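Local coordinates for protein arabinan endo-1,5-alpha-l-arabinosidase A (Cellvibrio cellulosa, PDB 1GYH) that hydrolyses alpha-1,5-linked arabinofuranosyl bonds of linear arabinan in plant cell wall breakdown, releasing almost exclusively arabinotriose, at residues 1-11 / 306-318. Sequence-based numbering, arbitrary orientation.
Sequences GAKQVDVHDPV and EKELDSYISQRLK
The carbonyl oxygen of S314 takes two approaches at once: the CA of Q4 comes in from the other segment at 3.3 Å as a C-H···O contact, and the amide NE2 of Q315 folds back to donate to it. That fold needs the bend of the Q315 side chain at chi2 (-76°); S314 O then lies in the plane of the Q315 amide, though NE2 is tilted 33° from the plane of the serine carbonyl. From the next residue, V5 N gives a 2.8 Å hydrogen bond to the hydroxyl OG of the same S314. With chi1 at 65° the serine OG is flanked by both backbone arms of its residue and lies 3.3 Å from V5 CG1. The backbone bond from R316 N to K3 O, 2.9 Å long, completes the direct pairing.

Waters extend the pairing. One links A2 O to Q315 NE2, and a second joins K3 N to R316 O. A third donates to Q4 OE1 at 2.6 Å and accepts from S314 N; K290 NZ also bonds Q4 OE1. The extended chain of Q4 passes slantwise over I313, its CG 4.0 Å from the isoleucine CG2. A fourth water donates to OD1 of D6, which probably binds substrate, and is only weakly bonded by R316 NH1. At the chain ends, CE of K318 lies 3.4 Å from G1 O.

The contact thus brings together the two termini of the five-bladed propeller. Strand 315-316 adds as a parallel edge to strand 38-44, with Q315 bonded to V37 and W39, so the C-terminus finishes the blade that strand 11-15 begins. V5 packs on W39 and pairs with L289 of strand 286-296, setting the N-terminal segment between the first and last blades before it runs inward to D9, the likely proton acceptor of the active site.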
loop_
_atom_site.group_PDB
_atom_site.type_symbol
_atom_site.label_atom_id
_atom_site.label_comp_id
_atom_site.label_asym_id
_atom_site.label_seq_id
_atom_site.Cartn_x
_atom_site.Cartn_y
_atom_site.Cartn_z
ATOM N N GLY A 1 21.700 5.174 14.270
ATOM C CA GLY A 1 21.182 3.956 14.491
ATOM C C GLY A 1 22.287 2.953 14.282
ATOM O O GLY A 1 22.955 2.688 15.256
ATOM N N ALA A 2 22.434 2.353 13.099
ATOM C CA ALA A 2 23.570 1.473 12.728
ATOM C C ALA A 2 23.234 0.443 11.645
ATOM O O ALA A 2 24.049 0.292 10.758
ATOM C CB ALA A 2 24.120 0.827 13.796
ATOM N N LYS A 3 22.074 -0.247 11.743
ATOM C CA LYS A 3 21.519 -1.090 10.649
ATOM C C LYS A 3 20.408 -0.355 9.894
ATOM O O LYS A 3 19.763 0.481 10.485
ATOM C CB LYS A 3 20.879 -2.374 11.224
ATOM C CG LYS A 3 21.867 -3.480 11.497
ATOM C CD LYS A 3 21.103 -4.764 11.951
ATOM C CE LYS A 3 21.753 -5.449 13.145
ATOM N NZ LYS A 3 21.473 -6.933 13.202
ATOM N N GLN A 4 20.143 -0.707 8.630
ATOM C CA GLN A 4 18.981 -0.150 7.915
ATOM C C GLN A 4 17.678 -0.648 8.523
ATOM O O GLN A 4 17.628 -1.768 9.111
ATOM C CB GLN A 4 19.030 -0.496 6.420
ATOM C CG GLN A 4 20.169 0.186 5.734
ATOM C CD GLN A 4 20.229 0.005 4.236
ATOM O OE1 GLN A 4 19.213 0.130 3.485
ATOM N NE2 GLN A 4 21.447 -0.241 3.768
ATOM N N VAL A 5 16.624 0.158 8.424
ATOM C CA VAL A 5 15.352 -0.297 8.900
ATOM C C VAL A 5 14.627 -1.270 7.957
ATOM O O VAL A 5 14.465 -1.047 6.737
ATOM C CB VAL A 5 14.456 0.788 9.607
ATOM C CG1 VAL A 5 14.983 2.196 9.606
ATOM C CG2 VAL A 5 13.044 0.675 9.296
ATOM N N ASP A 6 14.232 -2.401 8.534
ATOM C CA ASP A 6 13.474 -3.417 7.785
ATOM C C ASP A 6 11.977 -3.229 7.923
ATOM O O ASP A 6 11.422 -3.218 9.044
ATOM C CB ASP A 6 13.892 -4.850 8.168
ATOM C CG ASP A 6 13.684 -5.158 9.642
ATOM O OD1 ASP A 6 14.268 -4.476 10.495
ATOM O OD2 ASP A 6 12.942 -6.073 10.039
ATOM N N VAL A 7 11.344 -3.033 6.766
ATOM C CA VAL A 7 9.904 -2.821 6.608
ATOM C C VAL A 7 9.389 -3.583 5.404
ATOM O O VAL A 7 10.151 -3.952 4.498
ATOM C CB VAL A 7 9.545 -1.300 6.416
ATOM C CG1 VAL A 7 10.102 -0.503 7.527
ATOM C CG2 VAL A 7 10.019 -0.740 5.021
ATOM N N HIS A 8 8.079 -3.796 5.384
ATOM C CA HIS A 8 7.383 -4.408 4.251
ATOM C C HIS A 8 6.100 -3.613 4.058
ATOM O O HIS A 8 5.332 -3.393 5.021
ATOM C CB HIS A 8 7.055 -5.907 4.565
ATOM C CG HIS A 8 7.062 -6.817 3.370
ATOM N ND1 HIS A 8 5.898 -7.275 2.784
ATOM C CD2 HIS A 8 8.088 -7.402 2.682
ATOM C CE1 HIS A 8 6.203 -8.082 1.775
ATOM N NE2 HIS A 8 7.528 -8.184 1.697
ATOM N N ASP A 9 5.852 -3.173 2.828
ATOM C CA ASP A 9 4.601 -2.514 2.453
ATOM C C ASP A 9 4.461 -1.134 3.143
ATOM O O ASP A 9 3.416 -0.841 3.679
ATOM C CB ASP A 9 3.361 -3.421 2.725
ATOM C CG ASP A 9 3.587 -4.882 2.307
ATOM O OD1 ASP A 9 4.091 -5.114 1.159
ATOM O OD2 ASP A 9 3.298 -5.848 3.068
ATOM N N PRO A 10 5.486 -0.277 3.079
ATOM C CA PRO A 10 5.517 0.964 3.875
ATOM C C PRO A 10 4.621 2.092 3.390
ATOM O O PRO A 10 4.389 2.257 2.189
ATOM C CB PRO A 10 6.970 1.391 3.804
ATOM C CG PRO A 10 7.356 0.991 2.431
ATOM C CD PRO A 10 6.695 -0.412 2.251
ATOM N N VAL A 11 4.096 2.817 4.366
ATOM C CA VAL A 11 3.425 4.095 4.168
ATOM C C VAL A 11 3.921 5.111 5.221
ATOM O O VAL A 11 4.510 4.742 6.261
ATOM C CB VAL A 11 1.903 3.971 4.222
ATOM C CG1 VAL A 11 1.365 3.132 3.036
ATOM C CG2 VAL A 11 1.440 3.426 5.603
ATOM N N GLU A 306 17.486 4.769 -10.154
ATOM C CA GLU A 306 17.643 3.523 -9.379
ATOM C C GLU A 306 18.904 3.495 -8.491
ATOM O O GLU A 306 19.014 2.678 -7.574
ATOM C CB GLU A 306 17.457 2.274 -10.265
ATOM C CG GLU A 306 18.567 1.830 -11.156
ATOM C CD GLU A 306 18.377 0.340 -11.555
ATOM O OE1 GLU A 306 17.338 -0.068 -12.180
ATOM O OE2 GLU A 306 19.261 -0.437 -11.215
ATOM N N LYS A 307 19.851 4.398 -8.733
ATOM C CA LYS A 307 21.005 4.558 -7.843
ATOM C C LYS A 307 20.631 4.917 -6.426
ATOM O O LYS A 307 21.377 4.584 -5.510
ATOM C CB LYS A 307 22.005 5.592 -8.415
ATOM C CG LYS A 307 22.694 5.077 -9.679
ATOM C CD LYS A 307 23.256 6.190 -10.585
ATOM C CE LYS A 307 24.275 7.042 -9.916
ATOM N NZ LYS A 307 24.976 7.929 -10.931
ATOM N N GLU A 308 19.478 5.577 -6.237
ATOM C CA GLU A 308 19.018 5.903 -4.885
ATOM C C GLU A 308 18.615 4.672 -4.032
ATOM O O GLU A 308 18.522 4.764 -2.819
ATOM C CB GLU A 308 17.888 6.933 -4.931
ATOM C CG GLU A 308 18.426 8.285 -5.428
ATOM C CD GLU A 308 17.382 9.397 -5.486
ATOM O OE1 GLU A 308 16.205 9.143 -5.232
ATOM O OE2 GLU A 308 17.771 10.533 -5.807
ATOM N N LEU A 309 18.394 3.522 -4.674
ATOM C CA LEU A 309 18.315 2.261 -3.897
ATOM C C LEU A 309 19.562 2.052 -3.053
ATOM O O LEU A 309 19.459 1.492 -1.952
ATOM C CB LEU A 309 18.063 1.033 -4.778
ATOM C CG LEU A 309 16.778 1.022 -5.568
ATOM C CD1 LEU A 309 16.779 -0.112 -6.580
ATOM C CD2 LEU A 309 15.528 0.959 -4.704
ATOM N N ASP A 310 20.733 2.489 -3.537
ATOM C CA ASP A 310 21.973 2.402 -2.753
ATOM C C ASP A 310 22.243 3.605 -1.839
ATOM O O ASP A 310 22.737 3.433 -0.743
ATOM C CB ASP A 310 23.171 2.197 -3.656
ATOM C CG ASP A 310 23.010 1.009 -4.560
ATOM O OD1 ASP A 310 22.917 -0.125 -4.012
ATOM O OD2 ASP A 310 22.967 1.119 -5.815
ATOM N N SER A 311 21.937 4.818 -2.292
ATOM C CA SER A 311 22.332 6.023 -1.550
ATOM C C SER A 311 21.343 6.457 -0.486
ATOM O O SER A 311 21.724 7.240 0.411
ATOM C CB SER A 311 22.615 7.190 -2.508
ATOM O OG SER A 311 21.493 7.506 -3.307
ATOM N N TYR A 312 20.101 5.979 -0.554
ATOM C CA TYR A 312 19.164 6.165 0.572
ATOM C C TYR A 312 19.420 5.029 1.579
ATOM O O TYR A 312 19.213 3.840 1.270
ATOM C CB TYR A 312 17.702 6.216 0.209
ATOM C CG TYR A 312 16.845 6.271 1.443
ATOM C CD1 TYR A 312 16.524 7.494 2.033
ATOM C CD2 TYR A 312 16.419 5.095 2.090
ATOM C CE1 TYR A 312 15.768 7.557 3.194
ATOM C CE2 TYR A 312 15.664 5.160 3.260
ATOM C CZ TYR A 312 15.349 6.384 3.814
ATOM O OH TYR A 312 14.628 6.461 4.988
ATOM N N ILE A 313 19.922 5.409 2.736
ATOM C CA ILE A 313 20.346 4.481 3.821
ATOM C C ILE A 313 19.693 4.876 5.163
ATOM O O ILE A 313 20.215 5.694 5.913
ATOM C CB ILE A 313 21.883 4.421 3.941
ATOM C CG1 ILE A 313 22.498 3.928 2.656
ATOM C CG2 ILE A 313 22.324 3.430 5.069
ATOM C CD1 ILE A 313 24.046 4.006 2.599
ATOM N N SER A 314 18.540 4.275 5.453
ATOM C CA SER A 314 17.864 4.458 6.718
ATOM C C SER A 314 18.752 3.907 7.835
ATOM O O SER A 314 19.662 3.103 7.572
ATOM C CB SER A 314 16.471 3.792 6.752
ATOM O OG SER A 314 16.539 2.358 6.644
ATOM N N GLN A 315 18.493 4.388 9.045
ATOM C CA GLN A 315 19.207 3.983 10.256
ATOM C C GLN A 315 18.185 3.716 11.369
ATOM O O GLN A 315 17.366 4.575 11.716
ATOM C CB GLN A 315 20.218 5.050 10.694
ATOM C CG GLN A 315 21.363 5.392 9.688
ATOM C CD GLN A 315 22.506 4.340 9.606
ATOM O OE1 GLN A 315 23.589 4.550 10.155
ATOM N NE2 GLN A 315 22.267 3.242 8.886
ATOM N N ARG A 316 18.242 2.518 11.943
ATOM C CA ARG A 316 17.425 2.177 13.110
ATOM C C ARG A 316 18.086 2.605 14.419
ATOM O O ARG A 316 19.116 2.058 14.828
ATOM C CB ARG A 316 17.106 0.678 13.128
ATOM C CG ARG A 316 16.422 0.190 14.396
ATOM C CD ARG A 316 15.006 0.605 14.523
ATOM N NE ARG A 316 14.395 0.073 15.747
ATOM C CZ ARG A 316 13.854 -1.144 15.870
ATOM N NH1 ARG A 316 13.809 -2.009 14.851
ATOM N NH2 ARG A 316 13.347 -1.482 17.033
ATOM N N LEU A 317 17.459 3.579 15.067
ATOM C CA LEU A 317 17.896 4.148 16.340
ATOM C C LEU A 317 17.588 3.212 17.515
ATOM O O LEU A 317 16.628 2.456 17.479
ATOM C CB LEU A 317 17.177 5.482 16.591
ATOM C CG LEU A 317 17.575 6.703 15.731
ATOM C CD1 LEU A 317 16.564 7.847 15.978
ATOM C CD2 LEU A 317 19.001 7.160 16.067
ATOM N N LYS A 318 18.392 3.301 18.569
ATOM C CA LYS A 318 18.032 2.658 19.862
ATOM C C LYS A 318 16.801 3.312 20.500
ATOM O O LYS A 318 16.566 4.523 20.369
ATOM C CB LYS A 318 19.190 2.712 20.864
ATOM C CG LYS A 318 20.593 2.400 20.263
ATOM C CD LYS A 318 20.558 1.217 19.250
ATOM C CE LYS A 318 21.588 1.352 18.090
ATOM N NZ LYS A 318 22.101 -0.004 17.609
ATOM O OXT LYS A 318 15.988 2.627 21.157
HETATM O O HOH W 1 24.396 1.231 8.213
HETATM O O HOH W 2 20.539 -0.131 14.255
HETATM O O HOH W 3 17.306 1.844 4.141
HETATM O O HOH W 4 13.342 -2.346 11.804
#